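Local coordinates for protein putative isohexenylglutaconyl-CoA hydratase (PDB 4ZU2) that probably hydrates isohexenylglutaconyl-CoA in the bacterial breakdown of citronellate and related acyclic terpenes, as a member of the crotonase (enoyl-CoA hydratase/isomerase) family, at residues L104-V109 with Q195-T200; S124-A129 with V183-A188; I128-A133 with D191-R196. All blocks are in the same frame, centred on the assembly; numbering follows the deposited sequence.

Contact 1. Residues L104-V109 with Q195-T200; sequences LLVALV and QRLEET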
loop_
_atom_site.group_PDB
_atom_site.type_symbol
_atom_site.label_atom_id
_atom_site.label_comp_id
_atom_site.label_asym_id
_atom_site.label_seq_id
_atom_site.Cartn_x
_atom_site.Cartn_y
_atom_site.Cartn_z
ATOM N N LEU A 104 -6.576 -20.943 3.305
ATOM C CA LEU A 104 -5.577 -20.120 3.993
ATOM C C LEU A 104 -4.164 -20.752 3.777
ATOM O O LEU A 104 -3.969 -21.943 3.986
ATOM C CB LEU A 104 -5.882 -20.038 5.489
ATOM C CG LEU A 104 -5.112 -18.993 6.294
ATOM C CD1 LEU A 104 -5.709 -17.607 6.149
ATOM C CD2 LEU A 104 -5.025 -19.368 7.800
ATOM N N LEU A 105 -3.206 -19.940 3.333
ATOM C CA LEU A 105 -1.861 -20.388 3.046
ATOM C C LEU A 105 -0.985 -19.714 4.069
ATOM O O LEU A 105 -0.886 -18.484 4.092
ATOM C CB LEU A 105 -1.433 -19.982 1.647
ATOM C CG LEU A 105 0.041 -20.264 1.291
ATOM C CD1 LEU A 105 0.429 -21.760 1.401
ATOM C CD2 LEU A 105 0.369 -19.785 -0.105
ATOM N N VAL A 106 -0.393 -20.515 4.942
ATOM C CA VAL A 106 0.502 -19.982 5.964
ATOM C C VAL A 106 1.940 -20.319 5.580
ATOM O O VAL A 106 2.241 -21.473 5.317
ATOM C CB VAL A 106 0.186 -20.563 7.368
ATOM C CG1 VAL A 106 1.047 -19.878 8.453
ATOM C CG2 VAL A 106 -1.290 -20.424 7.659
ATOM N N ALA A 107 2.817 -19.315 5.533
ATOM C CA ALA A 107 4.227 -19.595 5.325
ATOM C C ALA A 107 5.030 -19.473 6.618
ATOM O O ALA A 107 5.024 -18.451 7.251
ATOM C CB ALA A 107 4.833 -18.724 4.221
ATOM N N LEU A 108 5.749 -20.538 6.963
ATOM C CA LEU A 108 6.697 -20.522 8.063
ATOM C C LEU A 108 8.114 -20.424 7.487
ATOM O O LEU A 108 8.673 -21.404 6.964
ATOM C CB LEU A 108 6.483 -21.781 8.920
ATOM C CG LEU A 108 6.928 -21.751 10.392
ATOM C CD1 LEU A 108 6.382 -20.533 11.089
ATOM C CD2 LEU A 108 6.449 -22.972 11.103
ATOM N N VAL A 109 8.682 -19.222 7.516
ATOM C CA VAL A 109 9.928 -18.969 6.798
ATOM C C VAL A 109 11.141 -18.891 7.765
ATOM O O VAL A 109 11.160 -18.127 8.713
ATOM C CB VAL A 109 9.811 -17.711 5.869
ATOM C CG1 VAL A 109 8.601 -17.841 4.904
ATOM C CG2 VAL A 109 9.688 -16.462 6.660
ATOM N N GLN A 195 4.273 -21.849 18.083
ATOM C CA GLN A 195 3.118 -21.534 18.897
ATOM C C GLN A 195 2.310 -20.592 18.079
ATOM O O GLN A 195 1.121 -20.782 17.940
ATOM C CB GLN A 195 3.458 -20.949 20.286
ATOM C CG GLN A 195 4.127 -19.569 20.363
ATOM C CD GLN A 195 3.166 -18.338 20.413
ATOM O OE1 GLN A 195 2.017 -18.439 20.846
ATOM N NE2 GLN A 195 3.668 -17.168 19.991
ATOM N N ARG A 196 2.979 -19.617 17.480
ATOM C CA ARG A 196 2.317 -18.692 16.569
ATOM C C ARG A 196 1.585 -19.431 15.472
ATOM O O ARG A 196 0.494 -19.038 15.087
ATOM C CB ARG A 196 3.296 -17.718 15.943
ATOM C CG ARG A 196 2.611 -16.731 15.020
ATOM C CD ARG A 196 1.740 -15.779 15.822
ATOM N NE ARG A 196 2.559 -14.956 16.699
ATOM C CZ ARG A 196 2.084 -14.096 17.602
ATOM N NH1 ARG A 196 0.764 -13.927 17.769
ATOM N NH2 ARG A 196 2.932 -13.378 18.332
ATOM N N LEU A 197 2.188 -20.487 14.961
ATOM C CA LEU A 197 1.574 -21.220 13.863
ATOM C C LEU A 197 0.284 -21.853 14.325
ATOM O O LEU A 197 -0.751 -21.712 13.676
ATOM C CB LEU A 197 2.487 -22.304 13.316
ATOM C CG LEU A 197 1.868 -23.236 12.259
ATOM C CD1 LEU A 197 1.400 -22.445 11.054
ATOM C CD2 LEU A 197 2.867 -24.312 11.802
ATOM N N GLU A 198 0.359 -22.597 15.424
ATOM C CA GLU A 198 -0.821 -23.245 15.952
ATOM C C GLU A 198 -1.859 -22.198 16.448
ATOM O O GLU A 198 -3.054 -22.471 16.463
ATOM C CB GLU A 198 -0.439 -24.248 17.050
ATOM C CG GLU A 198 -1.652 -24.873 17.735
ATOM C CD GLU A 198 -2.682 -25.441 16.745
ATOM O OE1 GLU A 198 -2.289 -26.295 15.905
ATOM O OE2 GLU A 198 -3.885 -25.027 16.813
ATOM N N GLU A 199 -1.415 -21.021 16.879
ATOM C CA GLU A 199 -2.371 -19.989 17.260
ATOM C C GLU A 199 -3.187 -19.592 16.018
ATOM O O GLU A 199 -4.421 -19.677 16.015
ATOM C CB GLU A 199 -1.667 -18.789 17.845
ATOM C CG GLU A 199 -2.614 -17.696 18.257
ATOM C CD GLU A 199 -3.739 -18.185 19.168
ATOM O OE1 GLU A 199 -3.493 -19.123 19.977
ATOM O OE2 GLU A 199 -4.863 -17.621 19.077
ATOM N N THR A 200 -2.464 -19.228 14.954
ATOM C CA THR A 200 -3.036 -18.863 13.655
ATOM C C THR A 200 -4.017 -19.930 13.204
ATOM O O THR A 200 -5.125 -19.638 12.795
ATOM C CB THR A 200 -1.943 -18.749 12.603
ATOM O OG1 THR A 200 -1.049 -17.678 12.946
ATOM C CG2 THR A 200 -2.525 -18.517 11.194
#
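Val106 and Leu108 of strand 104-109 meet Leu197 of helix 190-205 in a helix-on-sheet layer of the crotonase fold; here the helix and strand meet through hydrocarbon groups, with no hydrogen bond between the two segments. The axis of 195-200 runs antiparallel to that of strand 104-109 (176°), 10.2 Å away at closest approach, a spacing that leaves room for one interleaved layer of side chains.

The apolar packing centres on the forked end of Leu197. Its CG lies opposite the backbone N across the CA-CB bond (chi1 173°), which carries both methyls down to the strand, where each finds its own partner. CD1 lies against CG1 of Val106 at 3.7 Å, while CD2 meets CD2 of Leu108 at 3.9 Å; both strand side chains pass obliquely across the leucine. One helical turn on, Thr200 repeats the pattern more loosely, presenting CG2 to CG2 of Val106 at 4.2 Å and to CD2 of Leu104 at 4.3 Å. Val56 of the adjacent strand 54-59 also touches Leu197, and Leu167 of the second subunit packs on Leu104.

Hydrogen bonding stays within each element or its neighbours. Strand 104-109 is paired through its backbone with strands 54-59 and 126-130. On the helix, the hydroxyl of the buried Thr200 is satisfied locally: OG1 donates to the carbonyl O of Arg196 at 3.0 Å, and that oxygen also accepts Thr200 N, the two donors arriving from opposite faces of the carbonyl plane.

Contact 2. Residues S124-A129 with V183-A188; sequences SDVAIA and VHFCEA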
loop_
_atom_site.group_PDB
_atom_site.type_symbol
_atom_site.label_atom_id
_atom_site.label_comp_id
_atom_site.label_asym_id
_atom_site.label_seq_id
_atom_site.Cartn_x
_atom_site.Cartn_y
_atom_site.Cartn_z
ATOM N N SER A 124 1.530 -15.618 0.494
ATOM C CA SER A 124 0.863 -16.250 1.626
ATOM C C SER A 124 -0.215 -15.302 2.233
ATOM O O SER A 124 -0.072 -14.066 2.192
ATOM C CB SER A 124 1.902 -16.646 2.687
ATOM O OG SER A 124 2.592 -15.508 3.167
ATOM N N ASP A 125 -1.273 -15.877 2.793
ATOM C CA ASP A 125 -2.215 -15.114 3.640
ATOM C C ASP A 125 -1.597 -14.763 5.012
ATOM O O ASP A 125 -1.850 -13.711 5.556
ATOM C CB ASP A 125 -3.516 -15.873 3.860
ATOM C CG ASP A 125 -4.214 -16.225 2.572
ATOM O OD1 ASP A 125 -4.415 -15.306 1.752
ATOM O OD2 ASP A 125 -4.554 -17.408 2.387
ATOM N N VAL A 126 -0.764 -15.648 5.528
ATOM C CA VAL A 126 -0.044 -15.426 6.769
ATOM C C VAL A 126 1.406 -15.969 6.666
ATOM O O VAL A 126 1.650 -17.144 6.363
ATOM C CB VAL A 126 -0.814 -16.064 7.977
ATOM C CG1 VAL A 126 -0.190 -15.655 9.337
ATOM C CG2 VAL A 126 -2.263 -15.654 7.946
ATOM N N ALA A 127 2.360 -15.076 6.859
ATOM C CA ALA A 127 3.788 -15.421 6.940
ATOM C C ALA A 127 4.316 -15.185 8.370
ATOM O O ALA A 127 4.127 -14.097 8.968
ATOM C CB ALA A 127 4.559 -14.601 5.999
ATOM N N ILE A 128 4.942 -16.221 8.910
ATOM C CA ILE A 128 5.583 -16.190 10.220
ATOM C C ILE A 128 7.082 -16.468 9.994
ATOM O O ILE A 128 7.438 -17.539 9.533
ATOM C CB ILE A 128 4.980 -17.284 11.134
ATOM C CG1 ILE A 128 3.457 -17.098 11.313
ATOM C CG2 ILE A 128 5.664 -17.291 12.495
ATOM C CD1 ILE A 128 2.677 -18.376 11.491
ATOM N N ALA A 129 7.957 -15.518 10.312
ATOM C CA ALA A 129 9.392 -15.693 10.043
ATOM C C ALA A 129 10.196 -15.835 11.322
ATOM O O ALA A 129 9.819 -15.306 12.383
ATOM C CB ALA A 129 9.925 -14.536 9.253
ATOM N N VAL A 183 6.089 -9.865 6.152
ATOM C CA VAL A 183 5.539 -10.971 6.923
ATOM C C VAL A 183 4.703 -10.369 8.063
ATOM O O VAL A 183 4.814 -9.159 8.369
ATOM C CB VAL A 183 6.675 -11.875 7.464
ATOM C CG1 VAL A 183 7.570 -12.370 6.304
ATOM C CG2 VAL A 183 7.513 -11.125 8.546
ATOM N N HIS A 184 3.865 -11.206 8.667
ATOM C CA HIS A 184 2.883 -10.780 9.668
ATOM C C HIS A 184 3.348 -10.962 11.117
ATOM O O HIS A 184 2.849 -10.284 11.993
ATOM C CB HIS A 184 1.593 -11.575 9.484
ATOM C CG HIS A 184 0.897 -11.341 8.177
ATOM N ND1 HIS A 184 1.082 -12.153 7.087
ATOM C CD2 HIS A 184 -0.008 -10.399 7.806
ATOM C CE1 HIS A 184 0.333 -11.716 6.086
ATOM N NE2 HIS A 184 -0.343 -10.664 6.499
ATOM N N PHE A 185 4.264 -11.902 11.359
ATOM C CA PHE A 185 4.856 -12.136 12.671
ATOM C C PHE A 185 6.354 -12.490 12.543
ATOM O O PHE A 185 6.767 -13.211 11.612
ATOM C CB PHE A 185 4.185 -13.344 13.341
ATOM C CG PHE A 185 2.667 -13.272 13.406
ATOM C CD1 PHE A 185 2.028 -12.429 14.320
ATOM C CD2 PHE A 185 1.886 -14.080 12.593
ATOM C CE1 PHE A 185 0.634 -12.380 14.387
ATOM C CE2 PHE A 185 0.512 -14.038 12.659
ATOM C CZ PHE A 185 -0.121 -13.185 13.558
ATOM N N CYS A 186 7.142 -12.032 13.516
ATOM C CA CYS A 186 8.541 -12.430 13.668
ATOM C C CYS A 186 8.718 -13.039 15.057
ATOM O O CYS A 186 8.459 -12.365 16.049
ATOM C CB CYS A 186 9.445 -11.201 13.520
ATOM S SG CYS A 186 11.227 -11.528 13.512
ATOM N N GLU A 187 9.105 -14.314 15.127
ATOM C CA GLU A 187 9.410 -14.985 16.403
ATOM C C GLU A 187 10.905 -15.297 16.542
ATOM O O GLU A 187 11.581 -15.573 15.565
ATOM C CB GLU A 187 8.619 -16.282 16.549
ATOM C CG GLU A 187 7.170 -16.147 16.181
ATOM C CD GLU A 187 6.451 -15.110 17.032
ATOM O OE1 GLU A 187 6.401 -15.279 18.272
ATOM O OE2 GLU A 187 5.954 -14.112 16.467
ATOM N N ALA A 188 11.410 -15.256 17.770
ATOM C CA ALA A 188 12.845 -15.382 18.025
ATOM C C ALA A 188 13.335 -16.825 18.164
ATOM O O ALA A 188 14.542 -17.076 18.112
ATOM C CB ALA A 188 13.220 -14.581 19.276
#
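The ring of Phe185 turns its edge to the ridge formed by Val126 and Ile128: CD2 sits 3.6 Å from Ile128 CG1, and CE2 lies 3.8 Å from Val126 CG1. Both aliphatic branches lie near the ring plane, so the phenyl rim fits beside them. Further along, Ile128 CG2 rests against the bent chain of Glu187 at its CG. On the other face the small Ala127 leaves a shallow hollow that the branched Val183 fills, CB to CB at 3.7 Å. Val183 CG2 reaches on to Ala129 CB at 4.2 Å, and the one valine thus sits against both alanines.

The His184 imidazole lies alongside the start of strand 126-130 and turns its ND1 edge to Ala127 N, which donates to it in the ring plane at 3.2 Å with an N-H...N angle of 168°. NE2 is hydrogen-bonded to Thr160 O of the second subunit. Ala127 O takes two donors, His184 N and Phe185 N, before regular pairing begins with Ala129 N to Phe185 O and Glu187 N to Ala129 O. By this parallel pairing short strand 185-187 forms the outermost strand, within this chain, of the main crotonase sheet, next to the subunit interface.

Contact 3. Residues I128-A133 with D191-R196; sequences IAAADA and DALEQR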
loop_
_atom_site.group_PDB
_atom_site.type_symbol
_atom_site.label_atom_id
_atom_site.label_comp_id
_atom_site.label_asym_id
_atom_site.label_seq_id
_atom_site.Cartn_x
_atom_site.Cartn_y
_atom_site.Cartn_z
ATOM N N ILE A 128 4.942 -16.221 8.910
ATOM C CA ILE A 128 5.583 -16.190 10.220
ATOM C C ILE A 128 7.082 -16.468 9.994
ATOM O O ILE A 128 7.438 -17.539 9.533
ATOM C CB ILE A 128 4.980 -17.284 11.134
ATOM C CG1 ILE A 128 3.457 -17.098 11.313
ATOM C CG2 ILE A 128 5.664 -17.291 12.495
ATOM C CD1 ILE A 128 2.677 -18.376 11.491
ATOM N N ALA A 129 7.957 -15.518 10.312
ATOM C CA ALA A 129 9.392 -15.693 10.043
ATOM C C ALA A 129 10.196 -15.835 11.322
ATOM O O ALA A 129 9.819 -15.306 12.383
ATOM C CB ALA A 129 9.925 -14.536 9.253
ATOM N N ALA A 130 11.303 -16.566 11.204
ATOM C CA ALA A 130 12.348 -16.601 12.225
ATOM C C ALA A 130 13.133 -15.288 12.149
ATOM O O ALA A 130 13.468 -14.843 11.060
ATOM C CB ALA A 130 13.253 -17.752 11.939
ATOM N N ALA A 131 13.427 -14.659 13.284
ATOM C CA ALA A 131 14.165 -13.395 13.288
ATOM C C ALA A 131 15.474 -13.454 12.539
ATOM O O ALA A 131 15.940 -12.431 12.048
ATOM C CB ALA A 131 14.453 -12.943 14.738
ATOM N N ASP A 132 16.101 -14.625 12.502
ATOM C CA ASP A 132 17.393 -14.760 11.835
ATOM C C ASP A 132 17.243 -15.242 10.367
ATOM O O ASP A 132 18.215 -15.667 9.734
ATOM C CB ASP A 132 18.315 -15.694 12.650
ATOM C CG ASP A 132 17.700 -17.075 12.886
ATOM O OD1 ASP A 132 16.626 -17.337 12.303
ATOM O OD2 ASP A 132 18.280 -17.901 13.645
ATOM N N ALA A 133 16.024 -15.200 9.836
ATOM C CA ALA A 133 15.798 -15.528 8.434
ATOM C C ALA A 133 16.491 -14.462 7.612
ATOM O O ALA A 133 16.601 -13.337 8.073
ATOM C CB ALA A 133 14.309 -15.603 8.131
ATOM N N ASP A 191 10.050 -22.691 19.286
ATOM C CA ASP A 191 8.864 -22.986 20.074
ATOM C C ASP A 191 7.879 -21.838 19.886
ATOM O O ASP A 191 6.669 -22.043 19.870
ATOM C CB ASP A 191 9.205 -23.143 21.555
ATOM C CG ASP A 191 10.210 -24.240 21.811
ATOM O OD1 ASP A 191 10.277 -25.205 21.007
ATOM O OD2 ASP A 191 10.927 -24.124 22.835
ATOM N N ALA A 192 8.429 -20.633 19.754
ATOM C CA ALA A 192 7.652 -19.423 19.550
ATOM C C ALA A 192 7.097 -19.436 18.124
ATOM O O ALA A 192 5.982 -19.024 17.874
ATOM C CB ALA A 192 8.541 -18.207 19.752
ATOM N N LEU A 193 7.912 -19.904 17.186
ATOM C CA LEU A 193 7.522 -19.915 15.794
ATOM C C LEU A 193 6.355 -20.850 15.668
ATOM O O LEU A 193 5.404 -20.563 14.948
ATOM C CB LEU A 193 8.681 -20.386 14.916
ATOM C CG LEU A 193 8.875 -19.669 13.568
ATOM C CD1 LEU A 193 9.258 -18.211 13.725
ATOM C CD2 LEU A 193 9.905 -20.400 12.717
ATOM N N GLU A 194 6.436 -21.959 16.400
ATOM C CA GLU A 194 5.444 -23.030 16.323
ATOM C C GLU A 194 4.165 -22.691 17.062
ATOM O O GLU A 194 3.116 -23.258 16.769
ATOM C CB GLU A 194 5.986 -24.318 16.938
ATOM C CG GLU A 194 6.938 -25.097 16.079
ATOM C CD GLU A 194 6.309 -25.605 14.819
ATOM O OE1 GLU A 194 5.271 -26.289 14.897
ATOM O OE2 GLU A 194 6.861 -25.312 13.741
ATOM N N GLN A 195 4.273 -21.849 18.083
ATOM C CA GLN A 195 3.118 -21.534 18.897
ATOM C C GLN A 195 2.310 -20.592 18.079
ATOM O O GLN A 195 1.121 -20.782 17.940
ATOM C CB GLN A 195 3.458 -20.949 20.286
ATOM C CG GLN A 195 4.127 -19.569 20.363
ATOM C CD GLN A 195 3.166 -18.338 20.413
ATOM O OE1 GLN A 195 2.017 -18.439 20.846
ATOM N NE2 GLN A 195 3.668 -17.168 19.991
ATOM N N ARG A 196 2.979 -19.617 17.480
ATOM C CA ARG A 196 2.317 -18.692 16.569
ATOM C C ARG A 196 1.585 -19.431 15.472
ATOM O O ARG A 196 0.494 -19.038 15.087
ATOM C CB ARG A 196 3.296 -17.718 15.943
ATOM C CG ARG A 196 2.611 -16.731 15.020
ATOM C CD ARG A 196 1.740 -15.779 15.822
ATOM N NE ARG A 196 2.559 -14.956 16.699
ATOM C CZ ARG A 196 2.084 -14.096 17.602
ATOM N NH1 ARG A 196 0.764 -13.927 17.769
ATOM N NH2 ARG A 196 2.932 -13.378 18.332
#
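Leu193 leaves helix 190-205 with an unusual first torsion, chi1 -141°, well off a staggered position, and this swings its CD1 methyl toward strand 126-130 although its CB starts off across the line of approach. Arg196, one turn on, holds CG anti to its own N (chi1 -179°), which lowers the first part of its chain onto Ile128.

At Ile128 the strand offers both branches. CG2 lies 3.9 Å from Leu193 CD1, the two side chains lying alongside with their ends pointing opposite ways, while CG1 meets Arg196 CG at 3.8 Å. Leu193 CD1 also presses close to the backbone, 3.2 Å from Ala129 O, and its other methyl, CD2, reaches Ala130 CB at 4.3 Å. Just beyond, the chain leaves the sheet in a type I beta turn from Ala130 to Ala133. The axes of strand 128-130 and helix segment 191-196 run antiparallel, 9.0 Å apart at closest approach.

Bends at chi2 and chi3 carry the guanidinium of Arg196 away from these hydrocarbons, past Phe185; its NE has a long, weak ion pair with Glu187 OE2. Across these two segments Arg196 contributes its CG methylene, not its charge. With no hydrogen bond between the segments, the contact is held chiefly by van der Waals packing and the burial of hydrocarbon, with a Leu193 methyl set against a backbone oxygen and the arginine chain joining hydrocarbon at one end to charge at the other.

The three contacts sort by chemistry according to place in the fold. Contacts 1 and 3 both lay helix 190-205 antiparallel on the central sheet, on neighbouring strands 104-109 and 126-130, and neither has a hydrogen bond between its segments; contact 2 is strand pairing within the sheet and rests mainly on backbone hydrogen bonds, with one to a histidine ring. All three are mainly buried, yet contact 1 is built wholly from buried residues, whereas contacts 2 and 3 include partly exposed ones near the sheet's edge. Ile128 and Ala129 serve contacts 2 and 3 together. Contacts 1 and 2 also reach the second subunit, but no other chain touches contact 3.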